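Local atomic coordinates of H127A/Y244A mutant of alginate lyase AlyC3 in complex with dimannuronate (Psychromonas sp., PDB entry 7C8F), a protein that probably cleaves alginate by beta-elimination as a family 7 polysaccharide lyase, and is captured here as a double mutant with dimannuronate bound. Residues Glu26-Ile31 and Lys41-Leu46; Ser32-Lys37 and Lys70-His75; Lys201-Asp206 and Ile216-Lys221. One frame throughout, in Å; residues are numbered along the deposited sequence.

Contact 1: Glu26-Ile31 and Lys41-Leu46; sequences ESELQI and KEYFAL. With MLI (malonate ion), chain F.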
ATOM      1  N   GLU B  26     -22.806   5.111  15.400  1.00 13.41           N
ATOM      2  CA  GLU B  26     -21.462   4.931  14.879  1.00 15.27           C
ATOM      3  C   GLU B  26     -21.394   4.860  13.361  1.00 13.64           C
ATOM      4  O   GLU B  26     -20.364   4.659  12.808  1.00 15.82           O
ATOM      5  CB  GLU B  26     -20.886   3.629  15.442  1.00 18.16           C
ATOM      6  CG  GLU B  26     -20.575   3.636  16.942  1.00 16.98           C
ATOM      7  CD  GLU B  26     -19.363   4.455  17.274  1.00 29.16           C
ATOM      8  OE1 GLU B  26     -18.352   4.264  16.632  1.00 31.67           O
ATOM      9  OE2 GLU B  26     -19.421   5.291  18.162  1.00 24.90           O
ATOM     10  N   SER B  27     -22.531   5.046  12.729  1.00 15.05           N
ATOM     11  CA  SER B  27     -22.648   4.886  11.302  1.00 15.10           C
ATOM     12  C   SER B  27     -23.447   5.917  10.546  1.00 13.96           C
ATOM     13  O   SER B  27     -23.976   6.825  11.106  1.00 14.57           O
ATOM     14  CB  SER B  27     -23.361   3.546  11.012  1.00 15.33           C
ATOM     15  OG  SER B  27     -22.837   2.466  11.719  1.00 15.25           O
ATOM     16  N   GLU B  28     -23.501   5.719   9.242  1.00 13.61           N
ATOM     17  CA  GLU B  28     -24.348   6.471   8.340  1.00 13.86           C
ATOM     18  C   GLU B  28     -25.102   5.466   7.480  1.00 15.57           C
ATOM     19  O   GLU B  28     -24.736   4.355   7.462  1.00 15.02           O
ATOM     20  CB  GLU B  28     -23.601   7.489   7.481  1.00 16.75           C
ATOM     21  CG  GLU B  28     -22.589   6.917   6.522  1.00 16.09           C
ATOM     22  CD  GLU B  28     -21.802   8.004   5.836  1.00 20.51           C
ATOM     23  OE1 GLU B  28     -21.340   8.902   6.518  1.00 20.76           O
ATOM     24  OE2 GLU B  28     -21.684   7.922   4.629  1.00 24.40           O
ATOM     25  N   LEU B  29     -26.147   5.898   6.797  1.00 15.24           N
ATOM     26  CA  LEU B  29     -26.925   5.052   5.901  1.00 13.75           C
ATOM     27  C   LEU B  29     -26.561   5.408   4.468  1.00 16.43           C
ATOM     28  O   LEU B  29     -26.596   6.583   4.087  1.00 16.85           O
ATOM     29  CB  LEU B  29     -28.428   5.260   6.116  1.00 17.56           C
ATOM     30  CG  LEU B  29     -29.330   4.393   5.233  1.00 18.35           C
ATOM     31  CD1 LEU B  29     -29.206   2.904   5.593  1.00 20.08           C
ATOM     32  CD2 LEU B  29     -30.783   4.850   5.343  1.00 21.53           C
ATOM     33  N   GLN B  30     -26.164   4.403   3.694  1.00 14.64           N
ATOM     34  CA  GLN B  30     -25.820   4.566   2.286  1.00 15.33           C
ATOM     35  C   GLN B  30     -26.817   3.718   1.515  1.00 16.73           C
ATOM     36  O   GLN B  30     -26.777   2.485   1.579  1.00 16.85           O
ATOM     37  CB  GLN B  30     -24.374   4.125   2.022  1.00 16.42           C
ATOM     38  CG  GLN B  30     -23.366   4.889   2.889  1.00 16.39           C
ATOM     39  CD  GLN B  30     -21.906   4.610   2.558  1.00 17.02           C
ATOM     40  OE1 GLN B  30     -21.571   3.630   1.883  1.00 21.59           O
ATOM     41  NE2 GLN B  30     -21.026   5.486   3.045  1.00 20.42           N
ATOM     42  N   ILE B  31     -27.760   4.379   0.875  1.00 16.36           N
ATOM     43  CA  ILE B  31     -28.856   3.701   0.233  1.00 17.66           C
ATOM     44  C   ILE B  31     -29.193   4.226  -1.147  1.00 19.29           C
ATOM     45  O   ILE B  31     -29.226   5.378  -1.364  1.00 19.02           O
ATOM     46  CB  ILE B  31     -30.085   3.780   1.163  1.00 16.54           C
ATOM     47  CG1 ILE B  31     -31.285   3.020   0.631  1.00 20.73           C
ATOM     48  CG2 ILE B  31     -30.441   5.210   1.483  1.00 19.15           C
ATOM     49  CD1 ILE B  31     -32.372   2.901   1.636  1.00 21.66           C
ATOM     50  N   LYS B  41     -26.486   6.322  -5.287  1.00 30.96           N
ATOM     51  CA  LYS B  41     -26.401   6.220  -3.839  1.00 38.15           C
ATOM     52  C   LYS B  41     -26.619   7.533  -3.097  1.00 27.96           C
ATOM     53  O   LYS B  41     -26.066   8.519  -3.434  1.00 36.27           O
ATOM     54  CB  LYS B  41     -25.042   5.648  -3.451  1.00 37.16           C
ATOM     55  CG  LYS B  41     -24.986   5.054  -2.075  1.00 48.99           C
ATOM     56  CD  LYS B  41     -23.958   3.943  -2.034  1.00 71.65           C
ATOM     57  CE  LYS B  41     -22.564   4.539  -2.014  1.00 62.01           C
ATOM     58  NZ  LYS B  41     -21.488   3.534  -2.165  1.00 61.49           N
ATOM     59  N   GLU B  42     -27.440   7.500  -2.076  1.00 23.00           N
ATOM     60  CA  GLU B  42     -27.729   8.636  -1.235  1.00 26.01           C
ATOM     61  C   GLU B  42     -27.253   8.333   0.166  1.00 26.18           C
ATOM     62  O   GLU B  42     -27.205   7.221   0.566  1.00 21.22           O
ATOM     63  CB  GLU B  42     -29.192   8.906  -1.215  1.00 26.04           C
ATOM     64  CG  GLU B  42     -29.719   9.283  -2.565  1.00 39.68           C
ATOM     65  CD  GLU B  42     -31.068   9.922  -2.492  1.00 50.45           C
ATOM     66  OE1 GLU B  42     -31.291  10.787  -1.658  1.00 70.40           O
ATOM     67  OE2 GLU B  42     -31.888   9.587  -3.315  1.00 83.10           O
ATOM     68  N   TYR B  43     -26.903   9.379   0.874  1.00 24.22           N
ATOM     69  CA  TYR B  43     -26.364   9.301   2.199  1.00 21.90           C
ATOM     70  C   TYR B  43     -27.241   9.981   3.208  1.00 25.27           C
ATOM     71  O   TYR B  43     -27.708  11.043   2.965  1.00 30.62           O
ATOM     72  CB  TYR B  43     -24.974   9.945   2.184  1.00 22.55           C
ATOM     73  CG  TYR B  43     -24.037   9.368   1.166  1.00 24.22           C
ATOM     74  CD1 TYR B  43     -24.064   9.757  -0.155  1.00 28.38           C
ATOM     75  CD2 TYR B  43     -23.120   8.435   1.531  1.00 26.51           C
ATOM     76  CE1 TYR B  43     -23.193   9.216  -1.051  1.00 27.23           C
ATOM     77  CE2 TYR B  43     -22.251   7.899   0.647  1.00 31.58           C
ATOM     78  CZ  TYR B  43     -22.296   8.288  -0.650  1.00 33.35           C
ATOM     79  OH  TYR B  43     -21.434   7.706  -1.492  1.00 34.50           O
ATOM     80  N   PHE B  44     -27.436   9.355   4.351  1.00 20.60           N
ATOM     81  CA  PHE B  44     -28.232   9.900   5.443  1.00 21.04           C
ATOM     82  C   PHE B  44     -27.531   9.604   6.756  1.00 24.07           C
ATOM     83  O   PHE B  44     -26.677   8.716   6.840  1.00 18.86           O
ATOM     84  CB  PHE B  44     -29.651   9.333   5.447  1.00 21.28           C
ATOM     85  CG  PHE B  44     -30.380   9.550   4.151  1.00 27.02           C
ATOM     86  CD1 PHE B  44     -30.962  10.777   3.866  1.00 38.29           C
ATOM     87  CD2 PHE B  44     -30.461   8.542   3.207  1.00 26.88           C
ATOM     88  CE1 PHE B  44     -31.623  10.986   2.666  1.00 41.31           C
ATOM     89  CE2 PHE B  44     -31.123   8.741   2.007  1.00 28.59           C
ATOM     90  CZ  PHE B  44     -31.703   9.967   1.737  1.00 38.67           C
ATOM     91  N   ALA B  45     -27.896  10.359   7.790  1.00 19.09           N
ATOM     92  CA  ALA B  45     -27.282  10.200   9.101  1.00 19.64           C
ATOM     93  C   ALA B  45     -25.761  10.304   9.028  1.00 16.59           C
ATOM     94  O   ALA B  45     -25.027   9.534   9.654  1.00 17.63           O
ATOM     95  CB  ALA B  45     -27.733   8.905   9.776  1.00 18.38           C
ATOM     96  N   LEU B  46     -25.278  11.287   8.258  1.00 18.75           N
ATOM     97  CA  LEU B  46     -23.841  11.493   8.125  1.00 18.94           C
ATOM     98  C   LEU B  46     -23.176  11.696   9.479  1.00 24.53           C
ATOM     99  O   LEU B  46     -21.988  11.397   9.642  1.00 22.44           O
ATOM    100  CB  LEU B  46     -23.558  12.689   7.213  1.00 22.14           C
ATOM    101  CG  LEU B  46     -24.038  12.558   5.769  1.00 28.94           C
ATOM    102  CD1 LEU B  46     -23.894  13.893   5.053  1.00 32.30           C
ATOM    103  CD2 LEU B  46     -23.247  11.480   5.053  1.00 26.58           C
TER
HETATM  104  C1  MLI F 301     -17.491   5.461   0.461  1.00 29.06           C
HETATM  105  C2  MLI F 301     -18.648   6.346   0.101  1.00 30.38           C
HETATM  106  C3  MLI F 301     -17.277   5.414   1.942  1.00 27.79           C
HETATM  107  O6  MLI F 301     -19.558   5.866  -0.546  1.00 30.90           O
HETATM  108  O7  MLI F 301     -18.685   7.508   0.438  1.00 31.03           O
HETATM  109  O8  MLI F 301     -18.190   5.065   2.651  1.00 27.22           O
HETATM  110  O9  MLI F 301     -16.204   5.736   2.314  1.00 27.11           O
HETATM  111  O   HOH W   1     -22.459   1.894   0.130  1.00 30.53           O

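Contact 2: Ser32-Lys37 and Lys70-His75; sequences SDAEGK and KMKNDH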
ATOM      1  N   SER B  32     -29.427   3.314  -2.057  1.00 18.02           N
ATOM      2  CA  SER B  32     -29.789   3.651  -3.393  1.00 19.23           C
ATOM      3  C   SER B  32     -31.260   4.037  -3.476  1.00 23.81           C
ATOM      4  O   SER B  32     -32.051   3.603  -2.720  1.00 22.45           O
ATOM      5  CB  SER B  32     -29.612   2.406  -4.253  1.00 20.90           C
ATOM      6  OG  SER B  32     -28.293   2.000  -4.344  1.00 21.98           O
ATOM      7  N   ASP B  33     -31.560   4.872  -4.449  1.00 22.90           N
ATOM      8  CA  ASP B  33     -32.914   5.219  -4.809  1.00 21.89           C
ATOM      9  C   ASP B  33     -33.182   4.064  -5.788  1.00 20.16           C
ATOM     10  O   ASP B  33     -32.576   3.972  -6.786  1.00 22.65           O
ATOM     11  CB  ASP B  33     -32.949   6.569  -5.506  1.00 21.06           C
ATOM     12  CG  ASP B  33     -34.287   6.887  -6.150  1.00 23.43           C
ATOM     13  OD1 ASP B  33     -35.172   6.077  -6.179  1.00 24.34           O
ATOM     14  OD2 ASP B  33     -34.377   7.985  -6.645  1.00 30.18           O
ATOM     15  N   ALA B  34     -34.079   3.184  -5.405  1.00 23.36           N
ATOM     16  CA  ALA B  34     -34.353   2.002  -6.217  1.00 32.94           C
ATOM     17  C   ALA B  34     -34.760   2.373  -7.636  1.00 37.28           C
ATOM     18  O   ALA B  34     -34.507   1.607  -8.570  1.00 34.15           O
ATOM     19  CB  ALA B  34     -35.422   1.136  -5.550  1.00 31.99           C
ATOM     20  N   GLU B  35     -35.374   3.542  -7.824  1.00 23.03           N
ATOM     21  CA  GLU B  35     -35.820   3.979  -9.140  1.00 23.99           C
ATOM     22  C   GLU B  35     -35.021   5.164  -9.675  1.00 23.40           C
ATOM     23  O   GLU B  35     -35.464   5.854 -10.596  1.00 22.03           O
ATOM     24  CB  GLU B  35     -37.331   4.210  -9.146  1.00 22.81           C
ATOM     25  CG  GLU B  35     -38.059   2.880  -8.998  1.00 30.88           C
ATOM     26  CD  GLU B  35     -39.549   3.010  -8.878  1.00 43.71           C
ATOM     27  OE1 GLU B  35     -40.056   4.136  -9.024  1.00 34.47           O
ATOM     28  OE2 GLU B  35     -40.211   1.977  -8.636  1.00 40.35           O
ATOM     29  N   GLY B  36     -33.827   5.335  -9.163  1.00 23.61           N
ATOM     30  CA  GLY B  36     -32.959   6.354  -9.651  1.00 20.72           C
ATOM     31  C   GLY B  36     -31.968   5.756 -10.645  1.00 21.21           C
ATOM     32  O   GLY B  36     -32.088   4.657 -11.034  1.00 26.76           O
ATOM     33  N   LYS B  37     -30.993   6.525 -11.012  1.00 27.73           N
ATOM     34  CA  LYS B  37     -29.976   6.075 -11.939  1.00 35.42           C
ATOM     35  C   LYS B  37     -29.189   4.850 -11.516  1.00 40.64           C
ATOM     36  O   LYS B  37     -29.106   4.513 -10.367  1.00 29.49           O
ATOM     37  CB  LYS B  37     -29.049   7.189 -12.210  1.00 29.73           C
ATOM     38  CG  LYS B  37     -29.747   8.386 -12.766  1.00 28.05           C
ATOM     39  CD  LYS B  37     -28.797   9.176 -13.590  1.00 42.43           C
ATOM     40  CE  LYS B  37     -29.440  10.431 -14.116  1.00 55.95           C
ATOM     41  NZ  LYS B  37     -28.451  11.291 -14.815  1.00 67.72           N
ATOM     42  N   LYS B  70     -34.022  -3.798   2.602  1.00 17.96           N
ATOM     43  CA  LYS B  70     -34.444  -4.281   1.295  1.00 16.91           C
ATOM     44  C   LYS B  70     -33.845  -3.412   0.200  1.00 17.63           C
ATOM     45  O   LYS B  70     -33.554  -2.231   0.413  1.00 18.03           O
ATOM     46  CB  LYS B  70     -35.977  -4.230   1.176  1.00 22.02           C
ATOM     47  CG  LYS B  70     -36.692  -5.067   2.233  1.00 20.35           C
ATOM     48  CD  LYS B  70     -38.193  -4.766   2.295  1.00 27.25           C
ATOM     49  CE  LYS B  70     -38.999  -5.721   1.444  1.00 46.59           C
ATOM     50  NZ  LYS B  70     -40.461  -5.467   1.610  1.00 49.18           N
ATOM     51  N   MET B  71     -33.671  -3.994  -0.981  1.00 15.39           N
ATOM     52  CA  MET B  71     -33.307  -3.227  -2.162  1.00 16.77           C
ATOM     53  C   MET B  71     -33.616  -4.029  -3.415  1.00 18.61           C
ATOM     54  O   MET B  71     -33.435  -5.252  -3.441  1.00 18.54           O
ATOM     55  CB  MET B  71     -31.819  -2.845  -2.155  1.00 17.79           C
ATOM     56  CG  MET B  71     -31.381  -1.947  -3.322  1.00 18.60           C
ATOM     57  SD  MET B  71     -32.431  -0.495  -3.580  1.00 21.14           S
ATOM     58  CE  MET B  71     -32.440   0.240  -1.941  1.00 21.85           C
ATOM     59  N   LYS B  72     -34.028  -3.349  -4.460  1.00 19.82           N
ATOM     60  CA  LYS B  72     -34.255  -3.956  -5.764  1.00 18.18           C
ATOM     61  C   LYS B  72     -33.257  -3.480  -6.790  1.00 22.09           C
ATOM     62  O   LYS B  72     -32.701  -2.431  -6.676  1.00 22.43           O
ATOM     63  CB  LYS B  72     -35.691  -3.733  -6.258  1.00 21.16           C
ATOM     64  CG  LYS B  72     -36.093  -2.310  -6.493  1.00 23.37           C
ATOM     65  CD  LYS B  72     -37.348  -2.250  -7.362  1.00 34.74           C
ATOM     66  CE  LYS B  72     -37.897  -0.845  -7.470  1.00 54.76           C
ATOM     67  NZ  LYS B  72     -38.971  -0.675  -8.505  1.00 55.48           N
ATOM     68  N   ASN B  73     -33.054  -4.306  -7.792  1.00 21.51           N
ATOM     69  CA  ASN B  73     -32.199  -4.072  -8.933  1.00 20.61           C
ATOM     70  C   ASN B  73     -30.744  -4.397  -8.739  1.00 25.36           C
ATOM     71  O   ASN B  73     -30.241  -4.286  -7.692  1.00 23.09           O
ATOM     72  CB  ASN B  73     -32.379  -2.682  -9.563  1.00 21.84           C
ATOM     73  CG  ASN B  73     -33.823  -2.355  -9.861  1.00 27.20           C
ATOM     74  OD1 ASN B  73     -34.562  -3.159 -10.338  1.00 29.58           O
ATOM     75  ND2 ASN B  73     -34.198  -1.153  -9.585  1.00 25.71           N
ATOM     76  N   ASP B  74     -30.117  -4.795  -9.817  1.00 22.98           N
ATOM     77  CA  ASP B  74     -28.750  -5.189  -9.828  1.00 23.39           C
ATOM     78  C   ASP B  74     -27.859  -4.033  -9.470  1.00 24.05           C
ATOM     79  O   ASP B  74     -28.076  -2.961  -9.923  1.00 25.07           O
ATOM     80  CB  ASP B  74     -28.399  -5.749 -11.204  1.00 24.81           C
ATOM     81  CG  ASP B  74     -27.169  -6.618 -11.211  1.00 36.45           C
ATOM     82  OD1 ASP B  74     -26.760  -7.073 -10.168  1.00 29.09           O
ATOM     83  OD2 ASP B  74     -26.635  -6.873 -12.278  1.00 32.73           O
ATOM     84  N   HIS B  75     -26.875  -4.299  -8.614  1.00 24.81           N
ATOM     85  CA  HIS B  75     -25.838  -3.347  -8.220  1.00 26.52           C
ATOM     86  C   HIS B  75     -26.335  -2.226  -7.316  1.00 27.97           C
ATOM     87  O   HIS B  75     -25.566  -1.303  -7.012  1.00 30.14           O
ATOM     88  CB  HIS B  75     -25.076  -2.779  -9.420  1.00 29.82           C
ATOM     89  CG  HIS B  75     -24.591  -3.834 -10.365  1.00 35.03           C
ATOM     90  ND1 HIS B  75     -24.979  -3.887 -11.686  1.00 50.22           N
ATOM     91  CD2 HIS B  75     -23.769  -4.893 -10.171  1.00 48.26           C
ATOM     92  CE1 HIS B  75     -24.405  -4.925 -12.270  1.00 39.41           C
ATOM     93  NE2 HIS B  75     -23.666  -5.552 -11.373  1.00 40.93           N
TER

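Contact 3: Lys201-Asp206 and Ile216-Lys221; sequences KATAFD and IDVDGK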
ATOM      1  N   LYS B 201     -34.779 -19.102   9.976  1.00 23.94           N
ATOM      2  CA  LYS B 201     -33.918 -19.081  11.145  1.00 22.71           C
ATOM      3  C   LYS B 201     -32.799 -18.080  10.898  1.00 22.60           C
ATOM      4  O   LYS B 201     -32.300 -17.976   9.773  1.00 22.94           O
ATOM      5  CB  LYS B 201     -33.307 -20.469  11.366  1.00 28.77           C
ATOM      6  CG  LYS B 201     -32.445 -20.604  12.596  1.00 25.39           C
ATOM      7  CD  LYS B 201     -31.640 -21.893  12.538  1.00 35.72           C
ATOM      8  CE  LYS B 201     -30.755 -22.048  13.762  1.00 43.33           C
ATOM      9  NZ  LYS B 201     -29.903 -23.265  13.676  1.00 80.98           N
ATOM     10  N   ALA B 202     -32.437 -17.337  11.942  1.00 22.15           N
ATOM     11  CA  ALA B 202     -31.305 -16.425  11.881  1.00 20.13           C
ATOM     12  C   ALA B 202     -30.002 -17.185  12.082  1.00 22.52           C
ATOM     13  O   ALA B 202     -29.954 -18.230  12.736  1.00 23.74           O
ATOM     14  CB  ALA B 202     -31.429 -15.355  12.968  1.00 24.22           C
ATOM     15  N   THR B 203     -28.935 -16.648  11.498  1.00 17.19           N
ATOM     16  CA  THR B 203     -27.590 -17.183  11.647  1.00 17.85           C
ATOM     17  C   THR B 203     -26.712 -16.073  12.210  1.00 16.83           C
ATOM     18  O   THR B 203     -26.776 -14.928  11.744  1.00 17.35           O
ATOM     19  CB  THR B 203     -27.051 -17.638  10.289  1.00 16.69           C
ATOM     20  OG1 THR B 203     -27.882 -18.699   9.782  1.00 18.87           O
ATOM     21  CG2 THR B 203     -25.623 -18.151  10.404  1.00 17.74           C
ATOM     22  N   ALA B 204     -25.898 -16.415  13.201  1.00 16.77           N
ATOM     23  CA  ALA B 204     -25.022 -15.445  13.850  1.00 16.47           C
ATOM     24  C   ALA B 204     -23.686 -15.371  13.125  1.00 17.68           C
ATOM     25  O   ALA B 204     -23.066 -16.400  12.828  1.00 17.00           O
ATOM     26  CB  ALA B 204     -24.780 -15.836  15.308  1.00 17.48           C
ATOM     27  N   PHE B 205     -23.226 -14.149  12.870  1.00 17.21           N
ATOM     28  CA  PHE B 205     -21.907 -13.905  12.301  1.00 14.57           C
ATOM     29  C   PHE B 205     -21.160 -12.920  13.185  1.00 13.91           C
ATOM     30  O   PHE B 205     -21.700 -11.862  13.528  1.00 17.13           O
ATOM     31  CB  PHE B 205     -22.016 -13.302  10.896  1.00 17.20           C
ATOM     32  CG  PHE B 205     -22.721 -14.185   9.910  1.00 14.82           C
ATOM     33  CD1 PHE B 205     -24.101 -14.122   9.784  1.00 15.40           C
ATOM     34  CD2 PHE B 205     -22.011 -15.076   9.109  1.00 16.30           C
ATOM     35  CE1 PHE B 205     -24.777 -14.926   8.888  1.00 15.64           C
ATOM     36  CE2 PHE B 205     -22.689 -15.890   8.211  1.00 18.17           C
ATOM     37  CZ  PHE B 205     -24.075 -15.808   8.102  1.00 16.04           C
ATOM     38  N   ASP B 206     -19.920 -13.251  13.540  1.00 14.58           N
ATOM     39  CA  ASP B 206     -19.053 -12.338  14.278  1.00 15.62           C
ATOM     40  C   ASP B 206     -17.765 -12.182  13.492  1.00 15.18           C
ATOM     41  O   ASP B 206     -17.059 -13.170  13.253  1.00 17.06           O
ATOM     42  CB  ASP B 206     -18.770 -12.846  15.695  1.00 18.67           C
ATOM     43  CG  ASP B 206     -20.036 -13.049  16.506  1.00 31.77           C
ATOM     44  OD1 ASP B 206     -20.753 -12.055  16.738  1.00 27.90           O
ATOM     45  OD2 ASP B 206     -20.307 -14.197  16.918  1.00 35.70           O
ATOM     46  N   ILE B 216     -13.765 -14.947  11.405  1.00 14.12           N
ATOM     47  CA  ILE B 216     -15.216 -15.058  11.259  1.00 13.22           C
ATOM     48  C   ILE B 216     -15.698 -16.255  12.061  1.00 14.35           C
ATOM     49  O   ILE B 216     -15.236 -17.385  11.836  1.00 14.98           O
ATOM     50  CB  ILE B 216     -15.661 -15.187   9.791  1.00 14.89           C
ATOM     51  CG1 ILE B 216     -15.069 -14.045   8.963  1.00 15.45           C
ATOM     52  CG2 ILE B 216     -17.188 -15.186   9.688  1.00 17.04           C
ATOM     53  CD1 ILE B 216     -15.418 -14.112   7.505  1.00 19.32           C
ATOM     54  N   ASP B 217     -16.634 -16.011  12.973  1.00 14.25           N
ATOM     55  CA  ASP B 217     -17.363 -17.062  13.678  1.00 14.11           C
ATOM     56  C   ASP B 217     -18.790 -17.112  13.150  1.00 15.96           C
ATOM     57  O   ASP B 217     -19.412 -16.070  12.915  1.00 16.14           O
ATOM     58  CB  ASP B 217     -17.436 -16.790  15.184  1.00 19.96           C
ATOM     59  CG  ASP B 217     -16.074 -16.638  15.827  1.00 25.82           C
ATOM     60  OD1 ASP B 217     -15.122 -17.324  15.406  1.00 25.57           O
ATOM     61  OD2 ASP B 217     -15.955 -15.819  16.765  1.00 67.71           O
ATOM     62  N   VAL B 218     -19.315 -18.325  12.977  1.00 14.85           N
ATOM     63  CA  VAL B 218     -20.671 -18.542  12.495  1.00 14.33           C
ATOM     64  C   VAL B 218     -21.381 -19.408  13.523  1.00 15.78           C
ATOM     65  O   VAL B 218     -20.904 -20.502  13.855  1.00 17.82           O
ATOM     66  CB  VAL B 218     -20.677 -19.193  11.103  1.00 15.17           C
ATOM     67  CG1 VAL B 218     -22.101 -19.397  10.594  1.00 17.11           C
ATOM     68  CG2 VAL B 218     -19.847 -18.341  10.123  1.00 17.58           C
ATOM     69  N   ASP B 219     -22.492 -18.904  14.051  1.00 16.74           N
ATOM     70  CA  ASP B 219     -23.212 -19.577  15.129  1.00 18.40           C
ATOM     71  C   ASP B 219     -22.268 -19.996  16.252  1.00 21.32           C
ATOM     72  O   ASP B 219     -22.370 -21.096  16.806  1.00 24.26           O
ATOM     73  CB  ASP B 219     -24.037 -20.752  14.609  1.00 19.94           C
ATOM     74  CG  ASP B 219     -25.189 -20.311  13.737  1.00 20.91           C
ATOM     75  OD1 ASP B 219     -25.751 -19.217  13.982  1.00 22.04           O
ATOM     76  OD2 ASP B 219     -25.550 -21.075  12.812  1.00 26.06           O
ATOM     77  N   GLY B 220     -21.326 -19.111  16.581  1.00 20.96           N
ATOM     78  CA  GLY B 220     -20.412 -19.325  17.682  1.00 20.72           C
ATOM     79  C   GLY B 220     -19.186 -20.155  17.367  1.00 22.70           C
ATOM     80  O   GLY B 220     -18.318 -20.300  18.238  1.00 28.13           O
ATOM     81  N   LYS B 221     -19.073 -20.695  16.157  1.00 18.50           N
ATOM     82  CA  LYS B 221     -17.964 -21.561  15.783  1.00 20.33           C
ATOM     83  C   LYS B 221     -16.988 -20.805  14.886  1.00 18.39           C
ATOM     84  O   LYS B 221     -17.394 -20.211  13.883  1.00 18.27           O
ATOM     85  CB  LYS B 221     -18.491 -22.801  15.059  1.00 21.45           C
ATOM     86  CG  LYS B 221     -17.401 -23.764  14.620  1.00 29.96           C
ATOM     87  CD  LYS B 221     -17.990 -25.083  14.134  1.00 38.10           C
ATOM     88  CE  LYS B 221     -16.923 -25.941  13.471  1.00 54.44           C
ATOM     89  NZ  LYS B 221     -15.707 -26.083  14.314  1.00 63.97           N
TER
HETATM   90  O   HOH W   2     -27.810 -20.856  11.530  1.00 31.75           O
HETATM   91  O   HOH W   3     -21.080 -16.387  15.510  1.00 20.78           O
HETATM   92  O   HOH W   4     -15.082 -12.750  15.350  1.00 26.53           O
HETATM   93  O   HOH W   5     -18.620 -16.112  18.550  1.00 42.35           O

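Contact 1: Glu26-Ile31 and Lys41-Leu46
Leu29 and Ile31 pair with Phe44 and Glu42 across two antiparallel strands whose axes come within 4.8 Å and run at 154° to each other. The strands form a beta hairpin at the margin of one sheet of the beta jelly roll characteristic of family 7 alginate lyases; on its other side, strand 27-31 pairs with strand 77-82. Leu29 and Phe44 exchange two backbone hydrogen bonds, as do Ile31 and Glu42. Gln30 and Tyr43 form the non-hydrogen-bonded pair between them. Their side chains share one face of the sheet with a malonate ion, probably from the crystallisation liquor. CG of Gln30 lies anti to the carbonyl carbon (chi1 -57°), and the chain then runs out straight, bringing its amide to the edge of the Tyr43 ring, the two planes 80° apart. Both N-H bonds of that amide are used: NE2 gives one to Glu28 OE2 at 3.0 Å, in the amide plane, and the other to malonate O8 at 2.9 Å. Tyr43 OH donates to malonate O6 at 2.8 Å, while Lys41 NZ reaches O6 only weakly. A water joins Lys41 NZ to Gln30 OE1. Lys128 and Arg81 are also hydrogen-bonded to the anion, and the Lys41 side chain lies about 5 Å from the bound mannuronate. On the opposite face, Ile31 CG2 meets the edge of the Phe44 ring at CE2, 3.6 Å away, and Phe4 packs edge-to-face with the same ring. The Glu28 carboxylate, whose OE1 is also hydrogen-bonded to His83, has Leu46 CD2 3.5 Å from that oxygen.

Contact 2: Ser32-Lys37 and Lys70-His75
The carboxylate of Glu35 is met by Lys72, whose NZ lies 2.9 Å from OE2 on its anti lone pair, the one away from OE1, completing a salt bridge. The other flat group facing across, the amide of Asn73, brings ND2 to 3.0 Å from Ala34 O. Lys72 arrives with CG between its own backbone N and carbonyl carbon (chi1 63°) and is extended from there on. The chain thus passes along the Ala34 methyl, with Lys72 CG 3.6 Å and Lys72 CE 3.7 Å from Ala34 CB, before its ammonium comes to Glu35. Residues Asp33 to Gly36 make a type I beta turn, closed by the bond from Gly36 N to Asp33 O. An Asx turn is superposed on it: Glu35 N donates to Asp33 OD1 at 3.0 Å, reaching that oxygen from above the carboxylate plane. In the jelly roll this turn belongs to the loop that follows strand 27-31, and it packs against the end of strand 67-72 of the other large sheet. Met71, bent at both chi2 and chi3, brings its thioether against the loop; its SD is 3.9 Å from Ala34 CB and its CE is 3.5 Å from Ser32 O. Ser32 OG is hydrogen-bonded to Asn40 O and Arg77 N, which ties the start of the loop to its own return and to a residue that lines the glycan pocket.

Contact 3: Lys201-Asp206 and Ile216-Lys221
Asp206 O is approached by three groups: Asp217 N donates to it at 2.9 Å, a water adds a weak bond, and Ile216 CA makes a CA-H...O contact. The return bond, from Asp206 N to Asp217 O, completes a hydrogen-bonded antiparallel pair. Further along, Asp219 N binds Ala204 O at 2.8 Å. The reciprocal bond comes from a side chain: Ala204 N donates to Asp219 OD1 at 2.9 Å, nearly straight at 175°, from above the carboxylate plane. With a positive phi of 49°, the Asp219 backbone has left the strand, and its carboxylate takes the place of a carbonyl. Its other oxygen, OD2, accepts from a water that also donates to Thr203 OG1. These strands form a beta hairpin in the seven-stranded sheet of the jelly roll, with axes 164° apart. A type I' turn from Val218 to Lys221, closed by backbone bonds both ways between these two residues, then leads into strand 221-227. Phe205 and Val218, a non-hydrogen-bonded pair, point the same way side by side into the interior, with Phe205 CD2 4.0 Å from Val218 CG2. Val218 CG1 touches Thr203 CG2 at 3.7 Å. The Phe205 ring packs edge-to-face with Phe122 and Phe158 of the facing sheet. On the outer face, Asp206 and Asp217 stand next to each other, like charges whose OD2 atoms share a donating water. The repulsion is probably eased by Arg222, which makes a salt bridge to Asp217 OD1, while Asp206 OD1 is hydrogen-bonded to Ser98 OG.

In the fold
Contacts 1 and 2 interlock along the chain: the loop that opens contact 2 lies between the two strands of contact 1, and its partner strand 67-72 follows. Their centres are 15 Å apart and they touch, Ile31 CG1 packing against Met71 CE. Contact 1 is a hairpin within one sheet of the jelly roll; contact 2 links its loop to the other sheet. Contact 3 comes much later, on the opposite side of the chain's centre, its centre about 26 Å from that of contact 1 and about 28 Å from that of contact 2. It shares the seven-stranded sheet with contact 2. The Lys41 side chain of contact 1 lies about 5 Å from the bound mannuronate, whereas contact 3 joins neighbouring strands whose inner side chains meet the other sheet.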